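Local atomic coordinates of manganese lipoxygenase (Gaeumannomyces graminis, PDB entry 5FX8), a protein that oxygenates linoleic and alpha-linolenic acids to 11S- and 13R-hydroperoxy fatty acids, using a catalytic manganese ion. Residues 129-134 / 492-497. Numbering follows the deposited sequence.
Sequences KTLDDF and VLPLHP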
ATOM      1  N   LYS A 129       0.852  29.456  10.916  1.00 38.36           N
ATOM      2  CA  LYS A 129       0.909  30.298  12.100  1.00 38.74           C
ATOM      3  C   LYS A 129       0.305  29.636  13.326  1.00 34.74           C
ATOM      4  O   LYS A 129       0.627  30.037  14.441  1.00 35.44           O
ATOM      5  CB  LYS A 129       0.183  31.619  11.848  1.00 37.09           C
ATOM      6  CG  LYS A 129       0.421  32.185  10.475  1.00 38.17           C
ATOM      7  CD  LYS A 129      -0.891  32.398   9.741  1.00 43.35           C
ATOM      8  CE  LYS A 129      -0.663  33.183   8.469  1.00 43.10           C
ATOM      9  NZ  LYS A 129       0.335  32.473   7.638  1.00 40.89           N
ATOM     10  N   THR A 130      -0.569  28.652  13.147  1.00 34.74           N
ATOM     11  CA  THR A 130      -1.211  27.972  14.261  1.00 35.28           C
ATOM     12  C   THR A 130      -1.422  26.518  13.862  1.00 33.78           C
ATOM     13  O   THR A 130      -1.258  26.155  12.700  1.00 40.19           O
ATOM     14  CB  THR A 130      -2.528  28.656  14.643  1.00 36.24           C
ATOM     15  OG1 THR A 130      -3.169  27.903  15.673  1.00 48.21           O
ATOM     16  CG2 THR A 130      -3.462  28.741  13.455  1.00 36.18           C
ATOM     17  N   LEU A 131      -1.776  25.673  14.833  1.00 33.65           N
ATOM     18  CA  LEU A 131      -1.966  24.258  14.521  1.00 31.75           C
ATOM     19  C   LEU A 131      -3.105  24.022  13.534  1.00 32.15           C
ATOM     20  O   LEU A 131      -3.122  22.987  12.869  1.00 29.32           O
ATOM     21  CB  LEU A 131      -2.216  23.449  15.794  1.00 29.90           C
ATOM     22  CG  LEU A 131      -1.124  22.508  16.314  1.00 27.56           C
ATOM     23  CD1 LEU A 131       0.180  23.220  16.468  1.00 32.53           C
ATOM     24  CD2 LEU A 131      -1.506  21.966  17.644  1.00 25.32           C
ATOM     25  N   ASP A 132      -4.047  24.950  13.405  1.00 33.89           N
ATOM     26  CA  ASP A 132      -5.179  24.705  12.520  1.00 33.74           C
ATOM     27  C   ASP A 132      -4.784  24.838  11.060  1.00 30.91           C
ATOM     28  O   ASP A 132      -5.432  24.246  10.195  1.00 30.40           O
ATOM     29  CB  ASP A 132      -6.327  25.662  12.841  1.00 37.09           C
ATOM     30  CG  ASP A 132      -6.494  25.912  14.291  1.00 44.58           C
ATOM     31  OD1 ASP A 132      -7.041  25.073  14.950  1.00 50.60           O
ATOM     32  OD2 ASP A 132      -6.071  26.948  14.778  1.00 45.87           O
ATOM     33  N   ASP A 133      -3.734  25.609  10.761  1.00 32.79           N
ATOM     34  CA  ASP A 133      -3.283  25.749   9.380  1.00 30.16           C
ATOM     35  C   ASP A 133      -2.724  24.452   8.827  1.00 28.08           C
ATOM     36  O   ASP A 133      -2.545  24.339   7.613  1.00 26.43           O
ATOM     37  CB  ASP A 133      -2.229  26.850   9.255  1.00 31.03           C
ATOM     38  CG  ASP A 133      -2.717  28.183   9.769  1.00 38.46           C
ATOM     39  OD1 ASP A 133      -3.931  28.436   9.634  1.00 39.73           O
ATOM     40  OD2 ASP A 133      -1.903  28.962  10.327  1.00 34.62           O
ATOM     41  N   PHE A 134      -2.446  23.473   9.683  1.00 26.09           N
ATOM     42  CA  PHE A 134      -2.063  22.165   9.187  1.00 24.31           C
ATOM     43  C   PHE A 134      -3.143  21.544   8.328  1.00 23.94           C
ATOM     44  O   PHE A 134      -2.844  20.657   7.536  1.00 23.76           O
ATOM     45  CB  PHE A 134      -1.725  21.238  10.337  1.00 23.31           C
ATOM     46  CG  PHE A 134      -0.292  21.259  10.725  1.00 21.93           C
ATOM     47  CD1 PHE A 134       0.626  20.448  10.083  1.00 22.17           C
ATOM     48  CD2 PHE A 134       0.150  22.087  11.727  1.00 23.71           C
ATOM     49  CE1 PHE A 134       1.961  20.467  10.437  1.00 19.41           C
ATOM     50  CE2 PHE A 134       1.488  22.107  12.086  1.00 24.13           C
ATOM     51  CZ  PHE A 134       2.389  21.293  11.442  1.00 21.41           C
ATOM     52  N   VAL A 492      -1.142  11.299   9.953  1.00 12.70           N
ATOM     53  CA  VAL A 492      -1.842  12.521   9.610  1.00 13.10           C
ATOM     54  C   VAL A 492      -1.375  13.605  10.560  1.00 12.89           C
ATOM     55  O   VAL A 492      -1.378  13.406  11.775  1.00 13.37           O
ATOM     56  CB  VAL A 492      -3.358  12.302   9.681  1.00 13.08           C
ATOM     57  CG1 VAL A 492      -4.136  13.585   9.438  1.00 13.50           C
ATOM     58  CG2 VAL A 492      -3.721  11.287   8.676  1.00 12.41           C
ATOM     59  N   LEU A 493      -0.912  14.722   9.998  1.00 14.69           N
ATOM     60  CA  LEU A 493      -0.451  15.883  10.757  1.00 15.42           C
ATOM     61  C   LEU A 493      -1.639  16.712  11.219  1.00 15.85           C
ATOM     62  O   LEU A 493      -2.628  16.857  10.515  1.00 15.19           O
ATOM     63  CB  LEU A 493       0.523  16.736   9.924  1.00 12.35           C
ATOM     64  CG  LEU A 493       1.880  16.052   9.699  1.00 14.04           C
ATOM     65  CD1 LEU A 493       2.700  16.700   8.644  1.00 14.67           C
ATOM     66  CD2 LEU A 493       2.710  15.987  10.943  1.00 14.99           C
ATOM     67  N   PRO A 494      -1.519  17.326  12.388  1.00 15.86           N
ATOM     68  CA  PRO A 494      -0.318  17.489  13.191  1.00 15.24           C
ATOM     69  C   PRO A 494      -0.170  16.483  14.283  1.00 15.37           C
ATOM     70  O   PRO A 494       0.857  16.464  14.937  1.00 15.16           O
ATOM     71  CB  PRO A 494      -0.526  18.863  13.790  1.00 18.57           C
ATOM     72  CG  PRO A 494      -1.965  18.905  13.993  1.00 18.23           C
ATOM     73  CD  PRO A 494      -2.570  18.249  12.815  1.00 15.54           C
ATOM     74  N   LEU A 495      -1.200  15.665  14.491  1.00 15.39           N
ATOM     75  CA  LEU A 495      -1.182  14.728  15.605  1.00 14.23           C
ATOM     76  C   LEU A 495      -0.162  13.610  15.432  1.00 18.80           C
ATOM     77  O   LEU A 495       0.257  13.020  16.429  1.00 20.31           O
ATOM     78  CB  LEU A 495      -2.578  14.139  15.807  1.00 16.75           C
ATOM     79  CG  LEU A 495      -3.297  14.700  17.044  1.00 20.31           C
ATOM     80  CD1 LEU A 495      -2.576  14.274  18.270  1.00 14.87           C
ATOM     81  CD2 LEU A 495      -3.366  16.214  17.038  1.00 16.54           C
ATOM     82  N   HIS A 496       0.257  13.304  14.213  1.00 13.43           N
ATOM     83  CA  HIS A 496       1.131  12.164  13.956  1.00 12.75           C
ATOM     84  C   HIS A 496       2.350  12.536  13.132  1.00 11.85           C
ATOM     85  O   HIS A 496       2.427  12.187  11.949  1.00 17.53           O
ATOM     86  CB  HIS A 496       0.385  11.068  13.211  1.00 14.87           C
ATOM     87  CG  HIS A 496      -0.858  10.611  13.889  1.00 14.95           C
ATOM     88  ND1 HIS A 496      -2.100  11.105  13.566  1.00 18.56           N
ATOM     89  CD2 HIS A 496      -1.056   9.685  14.854  1.00 16.69           C
ATOM     90  CE1 HIS A 496      -3.010  10.505  14.306  1.00 14.58           C
ATOM     91  NE2 HIS A 496      -2.402   9.640  15.098  1.00 20.00           N
ATOM     92  N   PRO A 497       3.346  13.179  13.731  1.00 11.22           N
ATOM     93  CA  PRO A 497       4.546  13.555  12.974  1.00 11.41           C
ATOM     94  C   PRO A 497       5.597  12.457  12.905  1.00 11.66           C
ATOM     95  O   PRO A 497       5.882  11.758  13.877  1.00 11.55           O
ATOM     96  CB  PRO A 497       5.072  14.757  13.760  1.00 11.52           C
ATOM     97  CG  PRO A 497       4.679  14.486  15.128  1.00 14.65           C
ATOM     98  CD  PRO A 497       3.380  13.702  15.101  1.00 13.23           C
TER
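Phe134 lays one ring face against Pro494. The touching atom is CB of the proline, 4.0 Å from the centre of the Phe134 ring and 15° off the ring normal. This is a CH-pi contact, displaced somewhat toward the rim of the ring. Pro494 follows a cis peptide bond. Pro494 CD lies 4.0 Å from CB of Phe134, at the base of the phenylalanine side chain. Leu493 adds its CB, 3.7 Å from CD1 of Phe134, and approaches the ring obliquely. The tight part of the contact is thus one aromatic ring on two consecutive residues, all three buried. No hydrogen bond joins the segments.

Leu131 forms the looser side. It is partly exposed, and its CG comes no nearer than 4.4 Å to CG of Pro494. The solvent side is polar: Lys129 and Asp132 are exposed, and the Asp132 side chain starts away from the other segment. Next to them Asp133 OD2, only partly exposed, accepts two backbone N-H groups, from Lys129 N at 2.9 Å and from Thr130 N at 3.1 Å. These two bonds hold the residues just ahead of the 3-10 turn against Asp133, within the turn. In 492-497, His496 ND1 donates to Val492 O at 3.0 Å, with the oxygen near the plane of the imidazole, and closes the short turn from Val492 to His496.

The contact is apolar and lies away from the manganese site. It joins the loop after helix 86-124 to the loop after helix 485-490. Phe128 stacks on Phe134. Leu272 of helix 268-305 touches Leu131, and helix 526-539 packs on Leu493.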